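Local coordinates for putative hemin transport system, substrate-binding protein (Burkholderia cenocepacia, PDB 5Y89), which binds heme in the periplasm and probably hands it to an ABC transporter of the inner membrane for heme uptake, at residues 9-14 and 49-54; 73-78 and 97-102. One frame throughout, in Å; residues are numbered along the deposited sequence.

Interaction 1 (9-14 and 49-54); sequences IVIGGA and PKVGYQ. With HEM (protoporphyrin IX containing Fe), chain C.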
ATOM      1  N   ILE A   9      -6.940   4.035 -17.877  1.00 53.01           N
ATOM      2  CA  ILE A   9      -6.086   4.620 -16.851  1.00 51.45           C
ATOM      3  C   ILE A   9      -6.360   3.910 -15.536  1.00 51.05           C
ATOM      4  O   ILE A   9      -7.517   3.715 -15.146  1.00 51.21           O
ATOM      5  CB  ILE A   9      -6.345   6.132 -16.696  1.00 48.94           C
ATOM      6  CG1 ILE A   9      -5.828   6.856 -17.889  1.00 48.62           C
ATOM      7  CG2 ILE A   9      -5.617   6.698 -15.460  1.00 49.65           C
ATOM      8  CD1 ILE A   9      -6.311   8.283 -17.969  1.00 50.23           C
ATOM      9  N   VAL A  10      -5.287   3.555 -14.828  1.00 52.19           N
ATOM     10  CA  VAL A  10      -5.400   2.917 -13.494  1.00 53.38           C
ATOM     11  C   VAL A  10      -4.894   3.884 -12.407  1.00 51.47           C
ATOM     12  O   VAL A  10      -3.853   4.522 -12.566  1.00 49.43           O
ATOM     13  CB  VAL A  10      -4.621   1.590 -13.360  1.00 55.88           C
ATOM     14  CG1 VAL A  10      -5.173   0.563 -14.321  1.00 60.42           C
ATOM     15  CG2 VAL A  10      -3.149   1.764 -13.687  1.00 59.55           C
ATOM     16  N   ILE A  11      -5.640   3.967 -11.310  1.00 49.51           N
ATOM     17  CA  ILE A  11      -5.327   4.807 -10.195  1.00 48.07           C
ATOM     18  C   ILE A  11      -5.265   3.930  -8.946  1.00 49.18           C
ATOM     19  O   ILE A  11      -6.317   3.424  -8.474  1.00 50.26           O
ATOM     20  CB  ILE A  11      -6.379   5.912  -9.930  1.00 45.33           C
ATOM     21  CG1 ILE A  11      -6.677   6.715 -11.147  1.00 42.19           C
ATOM     22  CG2 ILE A  11      -5.907   6.825  -8.788  1.00 43.68           C
ATOM     23  CD1 ILE A  11      -5.528   7.511 -11.712  1.00 43.43           C
ATOM     24  N   GLY A  12      -4.047   3.761  -8.431  1.00 48.94           N
ATOM     25  CA  GLY A  12      -3.782   2.848  -7.335  1.00 51.51           C
ATOM     26  C   GLY A  12      -2.840   1.750  -7.800  1.00 54.87           C
ATOM     27  O   GLY A  12      -3.220   0.882  -8.620  1.00 50.97           O
ATOM     28  N   GLY A  13      -1.628   1.755  -7.246  1.00 53.31           N
ATOM     29  CA  GLY A  13      -0.588   0.843  -7.703  1.00 57.00           C
ATOM     30  C   GLY A  13      -0.943  -0.636  -7.755  1.00 56.93           C
ATOM     31  O   GLY A  13      -0.466  -1.362  -8.625  1.00 54.26           O
ATOM     32  N   ALA A  14      -1.746  -1.090  -6.793  1.00 57.29           N
ATOM     33  CA  ALA A  14      -2.143  -2.497  -6.748  1.00 57.94           C
ATOM     34  C   ALA A  14      -2.957  -2.870  -7.966  1.00 61.13           C
ATOM     35  O   ALA A  14      -2.815  -3.972  -8.536  1.00 65.73           O
ATOM     36  CB  ALA A  14      -2.920  -2.796  -5.479  1.00 58.22           C
ATOM     37  N   PRO A  49       2.757   7.033 -18.855  1.00 55.32           N
ATOM     38  CA  PRO A  49       2.771   8.395 -18.369  1.00 53.31           C
ATOM     39  C   PRO A  49       1.847   8.558 -17.179  1.00 53.77           C
ATOM     40  O   PRO A  49       0.925   7.799 -17.014  1.00 54.15           O
ATOM     41  CB  PRO A  49       2.226   9.190 -19.532  1.00 53.98           C
ATOM     42  CG  PRO A  49       1.414   8.213 -20.373  1.00 54.30           C
ATOM     43  CD  PRO A  49       2.069   6.881 -20.172  1.00 54.26           C
ATOM     44  N   LYS A  50       2.127   9.529 -16.313  1.00 54.25           N
ATOM     45  CA  LYS A  50       1.414   9.684 -15.046  1.00 50.15           C
ATOM     46  C   LYS A  50       0.467  10.864 -15.046  1.00 48.71           C
ATOM     47  O   LYS A  50       0.762  11.896 -15.592  1.00 47.93           O
ATOM     48  CB  LYS A  50       2.401   9.850 -13.936  1.00 51.14           C
ATOM     49  CG  LYS A  50       3.330   8.653 -13.659  1.00 53.73           C
ATOM     50  CD  LYS A  50       2.688   7.336 -14.022  1.00 54.75           C
ATOM     51  CE  LYS A  50       3.402   6.125 -13.456  1.00 53.68           C
ATOM     52  NZ  LYS A  50       4.620   5.813 -14.232  1.00 56.47           N
ATOM     53  N   VAL A  51      -0.698  10.677 -14.443  1.00 49.07           N
ATOM     54  CA  VAL A  51      -1.749  11.701 -14.371  1.00 50.60           C
ATOM     55  C   VAL A  51      -1.632  12.601 -13.134  1.00 49.67           C
ATOM     56  O   VAL A  51      -2.369  13.582 -13.008  1.00 52.40           O
ATOM     57  CB  VAL A  51      -3.161  11.060 -14.348  1.00 51.13           C
ATOM     58  CG1 VAL A  51      -3.339  10.191 -15.551  1.00 55.19           C
ATOM     59  CG2 VAL A  51      -3.399  10.234 -13.108  1.00 52.39           C
ATOM     60  N   GLY A  52      -0.716  12.264 -12.241  1.00 46.75           N
ATOM     61  CA  GLY A  52      -0.716  12.818 -10.888  1.00 46.47           C
ATOM     62  C   GLY A  52      -0.661  11.742  -9.849  1.00 43.89           C
ATOM     63  O   GLY A  52      -0.291  10.601 -10.179  1.00 41.99           O
ATOM     64  N   TYR A  53      -1.042  12.101  -8.611  1.00 42.23           N
ATOM     65  CA  TYR A  53      -0.972  11.216  -7.450  1.00 40.43           C
ATOM     66  C   TYR A  53      -2.383  10.835  -7.021  1.00 39.94           C
ATOM     67  O   TYR A  53      -3.272  11.664  -6.987  1.00 43.50           O
ATOM     68  CB  TYR A  53      -0.239  11.915  -6.253  1.00 41.30           C
ATOM     69  CG  TYR A  53      -0.347  11.193  -4.911  1.00 39.40           C
ATOM     70  CD1 TYR A  53       0.061   9.878  -4.782  1.00 42.28           C
ATOM     71  CD2 TYR A  53      -0.921  11.802  -3.802  1.00 40.13           C
ATOM     72  CE1 TYR A  53      -0.094   9.179  -3.577  1.00 40.80           C
ATOM     73  CE2 TYR A  53      -1.043  11.146  -2.581  1.00 39.59           C
ATOM     74  CZ  TYR A  53      -0.649   9.804  -2.467  1.00 42.73           C
ATOM     75  OH  TYR A  53      -0.745   9.094  -1.204  1.00 39.91           O
ATOM     76  N   GLN A  54      -2.541   9.582  -6.675  1.00 40.64           N
ATOM     77  CA  GLN A  54      -3.780   8.957  -6.279  1.00 43.38           C
ATOM     78  C   GLN A  54      -4.703   9.795  -5.418  1.00 46.04           C
ATOM     79  O   GLN A  54      -5.924   9.786  -5.648  1.00 45.24           O
ATOM     80  CB  GLN A  54      -3.411   7.694  -5.490  1.00 45.05           C
ATOM     81  CG  GLN A  54      -4.585   6.876  -4.957  1.00 44.50           C
ATOM     82  CD  GLN A  54      -4.179   5.530  -4.411  1.00 44.55           C
ATOM     83  OE1 GLN A  54      -4.891   4.924  -3.628  1.00 46.98           O
ATOM     84  NE2 GLN A  54      -3.043   5.028  -4.852  1.00 47.03           N
TER
HETATM   85  CHA HEM C 401      -0.370   5.430   0.654  0.50 37.97           C
HETATM   86  CHB HEM C 401      -0.999   9.829   2.555  0.50 34.85           C
HETATM   87  CHC HEM C 401       2.116  11.691  -0.679  0.50 37.01           C
HETATM   88  CHD HEM C 401       2.830   7.303  -2.483  0.50 39.66           C
HETATM   89  C1A HEM C 401      -0.784   6.472   1.423  0.50 37.22           C
HETATM   90  C2A HEM C 401      -1.746   6.337   2.438  0.50 37.84           C
HETATM   91  C3A HEM C 401      -1.919   7.563   2.994  0.50 36.03           C
HETATM   92  C4A HEM C 401      -1.091   8.469   2.296  0.50 35.84           C
HETATM   93  CMA HEM C 401      -2.935   7.913   4.052  0.50 35.73           C
HETATM   94  CAA HEM C 401      -2.391   5.037   2.856  0.50 39.29           C
HETATM   95  CBA HEM C 401      -1.558   4.433   4.022  0.50 41.16           C
HETATM   96  CGA HEM C 401      -2.324   3.380   4.835  0.50 42.36           C
HETATM   97  O1A HEM C 401      -3.512   3.003   4.529  0.50 41.31           O
HETATM   98  O2A HEM C 401      -1.725   2.855   5.826  0.50 41.57           O
HETATM   99  C1B HEM C 401      -0.095  10.688   1.909  0.50 35.33           C
HETATM  100  C2B HEM C 401      -0.046  12.111   2.159  0.50 34.72           C
HETATM  101  C3B HEM C 401       0.853  12.680   1.284  0.50 36.48           C
HETATM  102  C4B HEM C 401       1.250  11.527   0.393  0.50 37.17           C
HETATM  103  CMB HEM C 401      -0.730  12.831   3.302  0.50 34.67           C
HETATM  104  CAB HEM C 401       1.315  14.125   1.163  0.50 37.52           C
HETATM  105  CBB HEM C 401       0.793  15.176   1.863  0.50 35.95           C
HETATM  106  C1C HEM C 401       2.553  10.683  -1.515  0.50 38.23           C
HETATM  107  C2C HEM C 401       3.371  10.842  -2.688  0.50 39.46           C
HETATM  108  C3C HEM C 401       3.564   9.538  -3.145  0.50 40.22           C
HETATM  109  C4C HEM C 401       2.888   8.661  -2.257  0.50 39.23           C
HETATM  110  CMC HEM C 401       3.915  12.124  -3.303  0.50 39.30           C
HETATM  111  CAC HEM C 401       4.263   8.998  -4.336  0.50 40.86           C
HETATM  112  CBC HEM C 401       4.835   9.820  -5.159  0.50 41.74           C
HETATM  113  C1D HEM C 401       2.024   6.463  -1.731  0.50 39.88           C
HETATM  114  C2D HEM C 401       2.039   4.994  -1.954  0.50 39.89           C
HETATM  115  C3D HEM C 401       1.120   4.502  -1.145  0.50 39.25           C
HETATM  116  C4D HEM C 401       0.600   5.642  -0.355  0.50 39.09           C
HETATM  117  CMD HEM C 401       2.843   4.249  -2.989  0.50 40.97           C
HETATM  118  CAD HEM C 401       0.720   3.051  -1.005  0.50 41.22           C
HETATM  119  CBD HEM C 401       0.074   2.473  -2.269  0.50 41.55           C
HETATM  120  CGD HEM C 401      -1.146   3.263  -2.705  0.50 41.35           C
HETATM  121  O1D HEM C 401      -1.766   4.016  -1.888  0.50 38.00           O
HETATM  122  O2D HEM C 401      -1.531   3.163  -3.907  0.50 40.11           O
HETATM  123  NA  HEM C 401      -0.486   7.817   1.250  0.50 37.44           N
HETATM  124  NB  HEM C 401       0.524  10.440   0.765  0.50 36.94           N
HETATM  125  NC  HEM C 401       2.159   9.413  -1.431  0.50 37.21           N
HETATM  126  ND  HEM C 401       1.083   6.820  -0.834  0.50 38.53           N
HETATM  127 FE   HEM C 401       0.822   8.545  -0.140  0.50 38.50          FE
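Val51 of loop 49-54 divides its methyls between two isoleucines on the same side of strand 6-11: Val51 CG2 packs on Ile11 CD1 at 3.7 Å, and Val51 CG1 reaches Ile9 CG2 at 4.2 Å. Ile11 also sends its other branch to Gln54, where Ile11 CG2 lies 3.9 Å from Gln54 CA; the two side chains run past each other in opposite directions.

The polar part belongs to Gln54. With CG anti to the backbone N (chi1 179°) and the chain extended beyond it, the amide is carried past Ile11, and Gln54 NE2 comes 3.4 Å from Gly12 CA at the N-cap of helix 13-21. There Gln54 NE2 donates to heme O2D at 2.6 Å, with an N-H...O angle of 148°.

Metal binding falls to Tyr53, whose CB points away from the strand. Tyr53 OH is an axial ligand of the heme iron at 2.0 Å and is also hydrogen-bonded by Arg55.

The loop therefore has a greasy side buried on the sheet and a polar side on the heme: an amide holds a propionate, and the dipole of helix 13-21, whose first residues lie beside that propionate, would probably favour its negative charge.

Interaction 2 (73-78 and 97-102); sequences SAEAGP and ERHDVE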
ATOM      1  N   SER A  73      -8.810   2.955  -7.112  1.00 48.60           N
ATOM      2  CA  SER A  73      -8.948   2.699  -5.691  1.00 48.38           C
ATOM      3  C   SER A  73     -10.019   3.601  -5.099  1.00 48.39           C
ATOM      4  O   SER A  73     -10.199   4.753  -5.507  1.00 46.09           O
ATOM      5  CB  SER A  73      -7.634   2.979  -4.956  1.00 49.98           C
ATOM      6  OG  SER A  73      -7.827   3.021  -3.505  1.00 49.43           O
ATOM      7  N   ALA A  74     -10.745   3.063  -4.126  1.00 50.23           N
ATOM      8  CA  ALA A  74     -11.720   3.840  -3.328  1.00 48.98           C
ATOM      9  C   ALA A  74     -11.052   4.976  -2.597  1.00 46.73           C
ATOM     10  O   ALA A  74     -11.733   5.938  -2.300  1.00 45.50           O
ATOM     11  CB  ALA A  74     -12.504   2.946  -2.318  1.00 46.44           C
ATOM     12  N   GLU A  75      -9.744   4.895  -2.354  1.00 44.70           N
ATOM     13  CA  GLU A  75      -9.016   6.013  -1.726  1.00 45.44           C
ATOM     14  C   GLU A  75      -8.489   7.063  -2.701  1.00 45.56           C
ATOM     15  O   GLU A  75      -7.862   8.036  -2.285  1.00 48.16           O
ATOM     16  CB  GLU A  75      -7.866   5.484  -0.826  1.00 44.00           C
ATOM     17  CG  GLU A  75      -8.375   4.774   0.436  1.00 44.27           C
ATOM     18  CD  GLU A  75      -7.281   4.122   1.281  1.00 45.61           C
ATOM     19  OE1 GLU A  75      -6.134   4.034   0.877  1.00 48.69           O
ATOM     20  OE2 GLU A  75      -7.535   3.675   2.368  1.00 51.90           O
ATOM     21  N   ALA A  76      -8.717   6.890  -3.984  1.00 45.68           N
ATOM     22  CA  ALA A  76      -8.380   7.958  -4.948  1.00 44.57           C
ATOM     23  C   ALA A  76      -9.271   9.173  -4.756  1.00 41.25           C
ATOM     24  O   ALA A  76     -10.429   9.053  -4.431  1.00 43.94           O
ATOM     25  CB  ALA A  76      -8.489   7.456  -6.374  1.00 47.71           C
ATOM     26  N   GLY A  77      -8.727  10.350  -4.949  1.00 39.86           N
ATOM     27  CA  GLY A  77      -9.479  11.573  -4.701  1.00 38.35           C
ATOM     28  C   GLY A  77      -8.632  12.740  -5.099  1.00 39.05           C
ATOM     29  O   GLY A  77      -7.538  12.564  -5.675  1.00 39.16           O
ATOM     30  N   PRO A  78      -9.087  13.959  -4.830  1.00 42.63           N
ATOM     31  CA  PRO A  78     -10.265  14.267  -4.049  1.00 43.63           C
ATOM     32  C   PRO A  78     -11.601  13.927  -4.755  1.00 45.69           C
ATOM     33  O   PRO A  78     -11.618  13.727  -5.973  1.00 45.55           O
ATOM     34  CB  PRO A  78     -10.129  15.824  -3.764  1.00 39.14           C
ATOM     35  CG  PRO A  78      -9.411  16.312  -4.990  1.00 39.11           C
ATOM     36  CD  PRO A  78      -8.409  15.195  -5.320  1.00 39.97           C
ATOM     37  N   GLU A  97     -11.035  -0.477  -0.454  1.00 55.31           N
ATOM     38  CA  GLU A  97      -9.765  -0.573   0.242  1.00 54.50           C
ATOM     39  C   GLU A  97     -10.037  -0.941   1.684  1.00 55.02           C
ATOM     40  O   GLU A  97      -9.588  -0.291   2.594  1.00 50.66           O
ATOM     41  CB  GLU A  97      -8.977   0.711   0.218  1.00 51.01           C
ATOM     42  CG  GLU A  97      -8.459   1.112  -1.124  1.00 54.02           C
ATOM     43  CD  GLU A  97      -7.349   0.235  -1.724  1.00 53.09           C
ATOM     44  OE1 GLU A  97      -6.961  -0.770  -1.111  1.00 52.59           O
ATOM     45  OE2 GLU A  97      -6.903   0.578  -2.852  1.00 50.88           O
ATOM     46  N   ARG A  98     -10.689  -2.059   1.878  1.00 56.37           N
ATOM     47  CA  ARG A  98     -10.910  -2.597   3.206  1.00 63.90           C
ATOM     48  C   ARG A  98      -9.692  -3.266   3.884  1.00 62.69           C
ATOM     49  O   ARG A  98      -9.816  -3.749   4.978  1.00 69.49           O
ATOM     50  CB  ARG A  98     -12.100  -3.571   3.206  1.00 68.52           C
ATOM     51  CG  ARG A  98     -13.428  -2.864   3.089  1.00 73.16           C
ATOM     52  CD  ARG A  98     -14.585  -3.858   2.902  1.00 86.08           C
ATOM     53  NE  ARG A  98     -15.477  -3.324   1.859  1.00 97.76           N
ATOM     54  CZ  ARG A  98     -16.321  -4.029   1.088  1.00102.38           C
ATOM     55  NH1 ARG A  98     -16.449  -5.357   1.225  1.00103.35           N
ATOM     56  NH2 ARG A  98     -17.087  -3.383   0.192  1.00 98.91           N
ATOM     57  N   HIS A  99      -8.541  -3.294   3.245  1.00 62.04           N
ATOM     58  CA  HIS A  99      -7.311  -3.692   3.914  1.00 61.62           C
ATOM     59  C   HIS A  99      -7.280  -5.135   4.451  1.00 62.77           C
ATOM     60  O   HIS A  99      -6.560  -5.448   5.391  1.00 60.11           O
ATOM     61  CB  HIS A  99      -6.977  -2.704   5.037  1.00 59.83           C
ATOM     62  CG  HIS A  99      -6.852  -1.292   4.562  1.00 61.79           C
ATOM     63  ND1 HIS A  99      -7.593  -0.262   5.101  1.00 58.39           N
ATOM     64  CD2 HIS A  99      -6.045  -0.731   3.614  1.00 58.04           C
ATOM     65  CE1 HIS A  99      -7.247   0.868   4.504  1.00 55.94           C
ATOM     66  NE2 HIS A  99      -6.301   0.611   3.612  1.00 55.44           N
ATOM     67  N   ASP A 100      -8.035  -6.011   3.802  1.00 65.41           N
ATOM     68  CA  ASP A 100      -8.079  -7.448   4.127  1.00 66.90           C
ATOM     69  C   ASP A 100      -7.894  -8.275   2.846  1.00 70.12           C
ATOM     70  O   ASP A 100      -7.736  -7.722   1.749  1.00 71.43           O
ATOM     71  CB  ASP A 100      -9.378  -7.788   4.876  1.00 66.74           C
ATOM     72  CG  ASP A 100     -10.631  -7.371   4.088  1.00 68.80           C
ATOM     73  OD1 ASP A 100     -10.571  -7.258   2.832  1.00 69.13           O
ATOM     74  OD2 ASP A 100     -11.703  -7.201   4.716  1.00 70.54           O
ATOM     75  N   VAL A 101      -7.896  -9.602   2.978  1.00 75.85           N
ATOM     76  CA  VAL A 101      -7.763 -10.502   1.807  1.00 78.86           C
ATOM     77  C   VAL A 101      -8.905 -10.378   0.799  1.00 76.90           C
ATOM     78  O   VAL A 101      -8.649 -10.354  -0.378  1.00 69.72           O
ATOM     79  CB  VAL A 101      -7.622 -12.001   2.164  1.00 87.25           C
ATOM     80  CG1 VAL A 101      -6.318 -12.198   2.913  1.00 91.86           C
ATOM     81  CG2 VAL A 101      -8.859 -12.522   2.951  1.00 91.71           C
ATOM     82  N   GLU A 102     -10.142 -10.282   1.284  1.00 79.48           N
ATOM     83  CA  GLU A 102     -11.329 -10.096   0.419  1.00 82.27           C
ATOM     84  C   GLU A 102     -11.120  -8.904  -0.528  1.00 77.86           C
ATOM     85  O   GLU A 102     -11.514  -8.956  -1.695  1.00 75.57           O
ATOM     86  CB  GLU A 102     -12.617  -9.840   1.238  1.00 89.35           C
ATOM     87  CG  GLU A 102     -13.189 -11.041   1.989  1.00100.51           C
ATOM     88  CD  GLU A 102     -12.453 -11.411   3.319  1.00110.87           C
ATOM     89  OE1 GLU A 102     -11.735 -10.527   3.972  1.00102.39           O
ATOM     90  OE2 GLU A 102     -12.613 -12.624   3.701  1.00109.19           O
TER
HETATM   91  O   HOH W   1      -4.633   2.301   2.164  1.00 41.46           O
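The imidazole of His99 has the carbonyl O of Glu97 over the centre of one face, 3.1 Å above the ring plane. At the edge, in the plane of the ring, sits a water 2.8 Å from His99 NE2, and this water donates to Glu75 OE1 at 2.6 Å. Glu75 OE2 also comes to the edge, 3.5 Å from His99 NE2, its carboxylate turned 56° from the ring. The water thus bridges the two segments. Glu75 OE1 has a stronger partner in Arg55, with which it forms a salt bridge, while Phe251 meets the His99 ring edge-to-face.

Deeper in, Ser73 and Glu97 make the direct bond of the contact. Ser73 OG donates to Glu97 OE2 at 2.7 Å, using the anti lone pair of that oxygen, and accepts from the backbone N of Glu75 at 2.9 Å. A bend at chi2 (-69°) brings the Glu97 carboxylate back to the serine, and its other oxygen, OE1, is salt-bridged to Lys107. The stem of Glu97 crosses that of Glu75 at about a right angle, the two CG atoms 4.0 Å apart. The acids themselves keep their distance, and the basic partner of each probably eases the like charges.

Ser73 to Ala76 form a type I beta turn, and the serine bond to Glu75 N makes an ST turn within it. Such loops at the C-terminal ends of parallel strands are where an alpha/beta lobe builds its ligand cleft; here they bring Glu75 to heme-binding Arg55 and His99 against the heme.

How the interactions relate
From the N terminus, strand 6-11 runs into helix 13-21; the chain then passes through strand 30-35 and helix 43-47 before interaction 1 closes that excursion by laying loop 49-54 against the first strand's end. Only after this does interaction 2 open: strand 69-73 ends in loop 73-78, helix 79-87 and strand 91-95 follow, and 97-102 returns to it. The two closures are in series, neither nested nor crossed. They nevertheless touch, through the probable hydrogen bonds Ile11 O to Ser73 N and Gln54 O to Gly77 N. Interaction 1 ties strand 6-11 to the heme-binding loop 49-54; interaction 2 joins the loops following strands 69-73 and 91-95 of the same parallel sheet.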